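Local coordinates for D-threo-3-hydroxyaspartate dehydratase (Delftia, PDB 3WQC), which catalyses the pyridoxal-phosphate-dependent deamination of D-threo-3-hydroxyaspartate to oxaloacetate and ammonium, using a divalent metal ion, at residues Q107-R111 against G112-K116; A156-T159 against P160-L163; L189-P192 against E193-Q196; V225-T228 against P229-L232. One frame throughout, in Å; residues are numbered along the deposited sequence.

Contact 1 of 4, residues Q107-R111 against G112-K116; sequences QLRRR and GCDLK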
# COMPACT_ATOMS: atom_id res chain seq x y z
N GLN B 107 10.91 25.54 10.64
CA GLN B 107 10.75 26.30 9.38
C GLN B 107 9.29 26.55 9.05
O GLN B 107 8.93 27.65 8.59
CB GLN B 107 11.42 25.49 8.27
CG GLN B 107 12.93 25.40 8.47
CD GLN B 107 13.57 24.14 7.86
OE1 GLN B 107 12.92 23.40 7.11
NE2 GLN B 107 14.86 23.90 8.19
N LEU B 108 8.42 25.52 9.22
CA LEU B 108 6.99 25.68 8.96
C LEU B 108 6.44 26.83 9.85
O LEU B 108 5.66 27.67 9.39
CB LEU B 108 6.25 24.38 9.23
CG LEU B 108 6.26 23.47 8.01
CD1 LEU B 108 5.96 22.06 8.51
CD2 LEU B 108 5.18 23.88 6.98
N ARG B 109 6.78 26.78 11.18
CA ARG B 109 6.24 27.86 12.04
C ARG B 109 6.75 29.28 11.61
O ARG B 109 5.96 30.24 11.65
CB ARG B 109 6.63 27.57 13.53
CG ARG B 109 5.76 26.43 14.07
CD ARG B 109 6.14 26.04 15.51
NE ARG B 109 5.90 27.19 16.41
CZ ARG B 109 4.70 27.54 16.89
NH1 ARG B 109 3.57 26.77 16.68
NH2 ARG B 109 4.58 28.67 17.64
N ARG B 110 8.03 29.36 11.22
CA ARG B 110 8.62 30.62 10.83
C ARG B 110 7.98 31.14 9.56
O ARG B 110 7.90 32.37 9.43
CB ARG B 110 10.12 30.52 10.67
CG ARG B 110 10.87 30.32 11.98
CD ARG B 110 12.41 30.16 11.73
NE ARG B 110 13.26 30.30 12.94
CZ ARG B 110 14.57 30.07 13.02
NH1 ARG B 110 15.25 29.72 11.95
NH2 ARG B 110 15.19 30.17 14.27
N ARG B 111 7.47 30.27 8.70
CA ARG B 111 6.69 30.70 7.48
C ARG B 111 5.25 31.05 7.74
O ARG B 111 4.55 31.50 6.84
CB ARG B 111 6.60 29.51 6.40
CG ARG B 111 7.83 29.12 5.82
CD ARG B 111 7.49 28.46 4.46
NE ARG B 111 6.96 27.13 4.35
CZ ARG B 111 7.68 26.01 4.66
NH1 ARG B 111 8.91 26.06 5.28
NH2 ARG B 111 7.16 24.85 4.43
N GLY B 112 4.76 30.86 8.99
CA GLY B 112 3.46 31.24 9.36
C GLY B 112 2.49 30.12 9.63
O GLY B 112 1.29 30.38 9.86
N CYS B 113 2.99 28.89 9.71
CA CYS B 113 2.09 27.79 10.03
C CYS B 113 1.95 27.66 11.58
O CYS B 113 2.96 27.60 12.28
CB CYS B 113 2.65 26.50 9.45
SG CYS B 113 1.56 25.05 9.73
N ASP B 114 0.73 27.60 12.08
CA ASP B 114 0.51 27.45 13.54
C ASP B 114 0.51 25.98 13.80
O ASP B 114 -0.53 25.32 14.06
CB ASP B 114 -0.81 28.03 13.93
CG ASP B 114 -0.89 28.15 15.45
OD1 ASP B 114 0.18 28.42 16.06
OD2 ASP B 114 -1.99 28.14 16.03
N LEU B 115 1.70 25.42 13.69
CA LEU B 115 1.90 23.96 13.73
C LEU B 115 2.08 23.54 15.21
O LEU B 115 2.96 24.09 15.90
CB LEU B 115 3.21 23.64 12.95
CG LEU B 115 3.61 22.16 13.03
CD1 LEU B 115 2.56 21.25 12.31
CD2 LEU B 115 5.00 22.06 12.41
N LYS B 116 1.30 22.57 15.63
CA LYS B 116 1.37 22.01 17.01
C LYS B 116 2.02 20.65 16.95
O LYS B 116 1.75 19.85 16.01
CB LYS B 116 -0.04 21.84 17.60
CG LYS B 116 -0.68 23.13 18.08
CD LYS B 116 -1.04 24.12 17.19
CE LYS B 116 -2.32 23.72 16.46
NZ LYS B 116 -2.71 25.15 16.00
O HOH W 1 3.87 29.95 14.04

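Contact 2 of 4, residues A156-T159 against P160-L163; sequences ADDT and PLLL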
# COMPACT_ATOMS: atom_id res chain seq x y z
N ALA B 156 -3.31 8.12 31.67
CA ALA B 156 -4.12 9.23 32.18
C ALA B 156 -3.95 9.39 33.72
O ALA B 156 -4.12 10.50 34.23
CB ALA B 156 -5.60 9.04 31.80
N ASP B 157 -3.64 8.30 34.42
CA ASP B 157 -3.47 8.37 35.86
C ASP B 157 -2.02 8.55 36.32
O ASP B 157 -1.77 8.50 37.53
CB ASP B 157 -4.01 7.17 36.53
CG ASP B 157 -3.60 5.96 35.95
OD1 ASP B 157 -2.77 5.93 34.95
OD2 ASP B 157 -4.23 5.01 36.42
N ASP B 158 -1.10 8.81 35.37
CA ASP B 158 0.31 8.88 35.68
C ASP B 158 0.67 10.35 36.00
O ASP B 158 1.44 10.99 35.23
CB ASP B 158 1.16 8.29 34.54
CG ASP B 158 2.61 8.09 34.99
OD1 ASP B 158 3.02 8.72 36.11
OD2 ASP B 158 3.37 7.39 34.23
N THR B 159 0.09 10.90 37.08
CA THR B 159 0.29 12.33 37.44
C THR B 159 1.79 12.66 37.47
O THR B 159 2.15 13.73 37.01
CB THR B 159 -0.44 12.64 38.75
OG1 THR B 159 -1.84 12.49 38.45
CG2 THR B 159 -0.28 14.03 39.19
N PRO B 160 2.63 11.86 38.11
CA PRO B 160 4.04 12.31 38.22
C PRO B 160 4.67 12.53 36.82
O PRO B 160 5.42 13.52 36.63
CB PRO B 160 4.69 11.17 39.01
CG PRO B 160 3.58 10.61 39.88
CD PRO B 160 2.39 10.61 38.88
N LEU B 161 4.41 11.62 35.89
CA LEU B 161 5.06 11.76 34.55
C LEU B 161 4.37 12.90 33.79
O LEU B 161 5.06 13.69 33.10
CB LEU B 161 4.99 10.49 33.73
CG LEU B 161 5.50 10.53 32.29
CD1 LEU B 161 6.98 10.92 32.34
CD2 LEU B 161 5.33 9.15 31.63
N LEU B 162 3.04 13.04 33.89
CA LEU B 162 2.31 14.19 33.24
C LEU B 162 2.95 15.49 33.73
O LEU B 162 3.21 16.41 32.92
CB LEU B 162 0.81 14.29 33.63
CG LEU B 162 -0.10 13.44 32.96
CD1 LEU B 162 -1.49 13.61 33.63
CD2 LEU B 162 -0.21 13.91 31.47
N LEU B 163 3.09 15.64 35.07
CA LEU B 163 3.64 16.91 35.56
C LEU B 163 5.08 17.13 35.08
O LEU B 163 5.51 18.28 34.86
CB LEU B 163 3.53 17.02 37.09
CG LEU B 163 2.14 17.44 37.58
CD1 LEU B 163 0.92 17.22 36.76
CD2 LEU B 163 2.04 17.37 39.09

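Contact 3 of 4, residues L189-P192 against E193-Q196; sequences LDTP and EALQ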
# COMPACT_ATOMS: atom_id res chain seq x y z
N LEU B 189 -14.19 -3.12 18.35
CA LEU B 189 -15.55 -3.26 18.93
C LEU B 189 -16.56 -3.35 17.79
O LEU B 189 -16.23 -3.02 16.62
CB LEU B 189 -15.89 -1.99 19.76
CG LEU B 189 -14.88 -1.88 20.96
CD1 LEU B 189 -15.19 -0.63 21.80
CD2 LEU B 189 -14.76 -3.16 21.81
N ASP B 190 -17.79 -3.73 18.13
CA ASP B 190 -18.83 -3.90 17.14
C ASP B 190 -20.25 -3.81 17.66
O ASP B 190 -21.19 -4.30 16.96
CB ASP B 190 -18.62 -5.18 16.27
CG ASP B 190 -18.71 -6.45 17.08
OD1 ASP B 190 -19.17 -6.36 18.22
OD2 ASP B 190 -18.53 -7.57 16.52
N THR B 191 -20.42 -3.19 18.84
CA THR B 191 -21.74 -2.93 19.40
C THR B 191 -21.84 -1.49 19.82
O THR B 191 -20.83 -0.93 20.24
CB THR B 191 -22.06 -3.84 20.59
OG1 THR B 191 -21.11 -3.63 21.62
CG2 THR B 191 -22.04 -5.35 20.19
N PRO B 192 -23.04 -0.94 19.80
CA PRO B 192 -23.16 0.45 20.21
C PRO B 192 -22.86 0.61 21.69
O PRO B 192 -22.25 1.66 22.08
CB PRO B 192 -24.61 0.84 19.87
CG PRO B 192 -25.16 -0.30 19.11
CD PRO B 192 -24.33 -1.51 19.32
N GLU B 193 -23.23 -0.35 22.52
CA GLU B 193 -22.97 -0.21 24.02
C GLU B 193 -21.48 -0.14 24.29
O GLU B 193 -21.04 0.81 25.02
CB GLU B 193 -23.58 -1.42 24.76
CG GLU B 193 -25.04 -1.36 24.72
CD GLU B 193 -25.58 -2.34 23.63
OE1 GLU B 193 -24.74 -2.81 22.64
OE2 GLU B 193 -26.86 -2.66 23.74
N ALA B 194 -20.65 -1.01 23.65
CA ALA B 194 -19.21 -1.02 23.91
C ALA B 194 -18.57 0.24 23.37
O ALA B 194 -17.63 0.76 24.00
CB ALA B 194 -18.59 -2.25 23.30
N LEU B 195 -19.05 0.72 22.21
CA LEU B 195 -18.45 1.95 21.62
C LEU B 195 -18.76 3.16 22.52
O LEU B 195 -17.95 4.06 22.68
CB LEU B 195 -19.00 2.19 20.21
CG LEU B 195 -18.44 1.25 19.13
CD1 LEU B 195 -19.35 1.36 17.90
CD2 LEU B 195 -17.01 1.62 18.78
N GLN B 196 -20.01 3.25 23.02
CA GLN B 196 -20.39 4.38 23.84
C GLN B 196 -19.54 4.38 25.13
O GLN B 196 -19.08 5.43 25.59
CB GLN B 196 -21.91 4.32 24.18
CG GLN B 196 -22.42 5.49 25.07
CD GLN B 196 -23.92 5.39 25.38
OE1 GLN B 196 -24.75 5.31 24.50
NE2 GLN B 196 -24.24 5.38 26.63

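Contact 4 of 4, residues V225-T228 against P229-L232; sequences VGST and PTAL. With PLP (pyridoxal-5'-phosphate), chain J.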
# COMPACT_ATOMS: atom_id res chain seq x y z
N VAL B 225 -9.90 14.72 21.63
CA VAL B 225 -10.09 13.25 21.61
C VAL B 225 -10.43 12.80 20.22
O VAL B 225 -10.83 13.63 19.40
CB VAL B 225 -11.22 12.76 22.60
CG1 VAL B 225 -10.93 13.32 24.01
CG2 VAL B 225 -12.61 13.27 22.13
N GLY B 226 -10.37 11.50 19.97
CA GLY B 226 -11.19 10.96 18.86
C GLY B 226 -10.62 9.82 18.09
O GLY B 226 -9.43 9.72 17.88
N SER B 227 -11.55 9.04 17.58
CA SER B 227 -11.39 8.10 16.47
C SER B 227 -12.79 8.22 15.82
O SER B 227 -13.74 8.70 16.46
CB SER B 227 -11.11 6.68 16.96
OG SER B 227 -12.24 6.18 17.71
N THR B 228 -12.96 7.76 14.59
CA THR B 228 -14.27 7.90 13.95
C THR B 228 -15.32 7.15 14.80
O THR B 228 -16.40 7.69 15.03
CB THR B 228 -14.19 7.43 12.45
OG1 THR B 228 -13.68 8.55 11.73
CG2 THR B 228 -15.64 7.14 11.94
N PRO B 229 -15.05 5.88 15.21
CA PRO B 229 -16.17 5.19 15.95
C PRO B 229 -16.55 5.93 17.26
O PRO B 229 -17.74 5.98 17.60
CB PRO B 229 -15.58 3.81 16.23
CG PRO B 229 -14.52 3.62 15.07
CD PRO B 229 -13.92 4.98 14.90
N THR B 230 -15.55 6.39 18.04
CA THR B 230 -15.91 7.05 19.33
C THR B 230 -16.46 8.43 19.06
O THR B 230 -17.30 8.90 19.83
CB THR B 230 -14.73 7.16 20.31
OG1 THR B 230 -13.58 7.73 19.65
CG2 THR B 230 -14.37 5.75 20.80
N ALA B 231 -16.04 9.11 17.98
CA ALA B 231 -16.69 10.42 17.66
C ALA B 231 -18.19 10.27 17.46
O ALA B 231 -19.01 11.11 17.86
CB ALA B 231 -16.08 11.11 16.45
N LEU B 232 -18.55 9.19 16.74
CA LEU B 232 -19.95 8.92 16.40
C LEU B 232 -20.78 8.32 17.53
O LEU B 232 -22.02 8.39 17.52
CB LEU B 232 -20.03 8.05 15.16
CG LEU B 232 -19.52 8.80 13.89
CD1 LEU B 232 -19.37 7.80 12.70
CD2 LEU B 232 -20.36 10.03 13.51
N1 PLP J . -6.23 10.91 15.91
C2 PLP J . -5.05 10.29 15.68
C2A PLP J . -3.86 10.56 16.57
C3 PLP J . -4.95 9.38 14.57
O3 PLP J . -3.78 8.79 14.33
C4 PLP J . -6.12 9.15 13.77
C4A PLP J . -6.02 8.28 12.64
C5 PLP J . -7.32 9.85 14.08
C6 PLP J . -7.35 10.67 15.22
C5A PLP J . -8.58 9.65 13.27
O4P PLP J . -9.08 8.25 13.51
P PLP J . -10.16 7.68 12.46
O1P PLP J . -11.15 8.77 12.36
O2P PLP J . -10.69 6.48 13.15
O3P PLP J . -9.50 7.45 11.16

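Contact 1 of 4, residues Q107-R111 against G112-K116
L108 and R109 hand their carbonyls to C113 and G112 in a Schellman motif, which ends helix 102-110 and turns the chain into strand 114-119 of a beta-alpha-beta unit. L108 O accepts from C113 N at 3.0 Å, and R109 O accepts from G112 N at 3.0 Å. G112 has positive phi, where a side chain would strike the carbonyl O of R111, hence a glycine. A water donates to both R109 O and C113 O, and it lies over one face of the R109 guanidinium. That guanidinium uses its edge: NH1 reaches L115 O at 2.9 Å, and a bend at chi3 (63°) turns the chain toward the strand. Its charge pairs chiefly with E137 through NE, while NH1 makes a long salt bridge to D114 OD1. The other D114 oxygen, OD2, forms a salt bridge with K116 NZ whose hydrogen bond is weak; K116 NZ also bridges to D90. L108 and L115, buried against helix 77-85 and, for L115, strand 90-93, are suited to leucine; L108 CD1 meets L115 CD2 at 4.0 Å. K116 NZ makes one further bond, to the backbone O of D114 at 2.9 Å.

Contact 2 of 4, residues A156-T159 against P160-L163
D158 grips the first turn of helix 159-171 with both its backbone and its side chain. Its carbonyl O takes the N-H of L162 at 2.9 Å, in a nearly straight bond of 174°, and its carboxylate oxygen OD1 takes the N-H of L161 at 3.2 Å, met from above the carboxylate plane. With CG anti to the backbone N (chi1 -168°), the short acid side chain folds over the helix start. One residue on, T159 O accepts from L163 N at 2.9 Å, the next rung of the helix. P160 fits this turn because no backbone N-H is needed there; its CD sits 3.4 Å from D158 OD1. Replacing D158 by an alanine would probably leave the N-H of L161 without its side-chain acceptor and take away a negative charge that is likely to be favourable beside the partial positive charge of the helix start.

Outward from these bonds the contacts are packing: D158 OD2 lies 3.5 Å from L161 CB, a carboxylate oxygen against a methylene, and the side chains of T159 and L163 run side by side, with CG2 and CD2 4.1 Å apart. L162 is buried, its apolar side chain suiting a place between I143, I145 and V154 of the strands and A209 of helix 192-215. Just before the helix, D158 is also the centre of an inverse gamma turn. The side-chain bond from L161 N makes D158 an N-cap, here at the surface, where strand 154-155 of the barrel domain gives way to its helix.

Contact 3 of 4, residues L189-P192 against E193-Q196
T191 is the N-cap of helix 192-215, and it meets A194 and L195 in the first turn. The hydroxyl OG1 accepts from A194 N in a weak bond of 3.3 Å. It can do so because chi1 (60°) sets OG1 between the backbone N and the carbonyl carbon, curled back over the start of the helix; the same atom rests against the methyl CB of A194, a residue small enough to let it in. The backbone supplies firmer bonds: L195 N donates to T191 O at 3.1 Å, and Q196 N to P192 O at 2.9 Å. P192 is well placed as the first helical residue, whose nitrogen needs no acceptor within the helix.

This cap stands in the alanine racemase-like barrel domain, after the loop that leaves strand 175-180. Two hydrophobic residues tie the loop to the helix behind the cap. L189 puts CB 3.9 Å from L195 CD2 and CD1 4.1 Å from A194 CB, while L195, buried, also packs on A233 of helix 228-233 and on V260. On the exposed flank E193 lies alongside P192, pointing the same way. Its chain bends at chi2 (102°), bringing OE1 back to 3.5 Å from T191 CB and close to P192 CD. An acidic side chain in this first turn is likely to be favoured by the partial positive charge of the helix start.

Contact 4 of 4, residues V225-T228 against P229-L232
The flat pyridine ring of pyridoxal phosphate is met near its C6 by the carbonyl O of G226, 3.5 Å away; this oxygen stands off the ring plane and beyond the rim, and also accepts from H182. The carbonyl carbon of G226 in turn lies against T230 OG1. A side chain at G226 would jam against the preceding carbonyl, so glycine fits there. S227 OG and T230 OG1 are 2.8 Å apart; S227 OG also bonds to S186 OG, and T230 OG1 to E202 OE1, while S227 N gives T230 OG1 a weak bond.

S227 is the N-cap of helix 228-233, which follows strand 222-225 of the TIM-barrel domain and turns its start toward the cofactor phosphate. T228 N donates to phosphate O2P at 3.0 Å, almost straight at 179°, and T228 OG1 donates to O1P at 2.6 Å. OG1 also accepts from Y248 N, so both its proton and its oxygen are used. A valine in place of T228 would probably leave O1P without this hydroxyl and Y248 N without its acceptor. The helix start is likely to stabilise the phosphate charge further. Behind the phosphate, A231 N bonds to S227 O at 2.8 Å, and T228 CG2 lies 3.9 Å from L232 CD1.

In the fold
All four contacts lie at helix ends in the barrel domain and follow one another along the chain. Contact 1 closes a helix, whereas contacts 2, 3 and 4 open one. Contact 4 alone holds residues of the pyridoxal-phosphate pocket. Contact 3 is its neighbour, with centres 12 Å apart: L195 CD2 packs on P229 CB at 3.7 Å, joining the start of helix 192-215 to the phosphate-binding turn, with the side chain of L195 about 10 Å from the bound pyridoxal phosphate. Contacts 1 and 2 are more remote, their centres about 27 Å and 24 Å from that of contact 4. Contacts 1 and 3 lie on opposite sides of the chain's centre, 39 Å apart between centres.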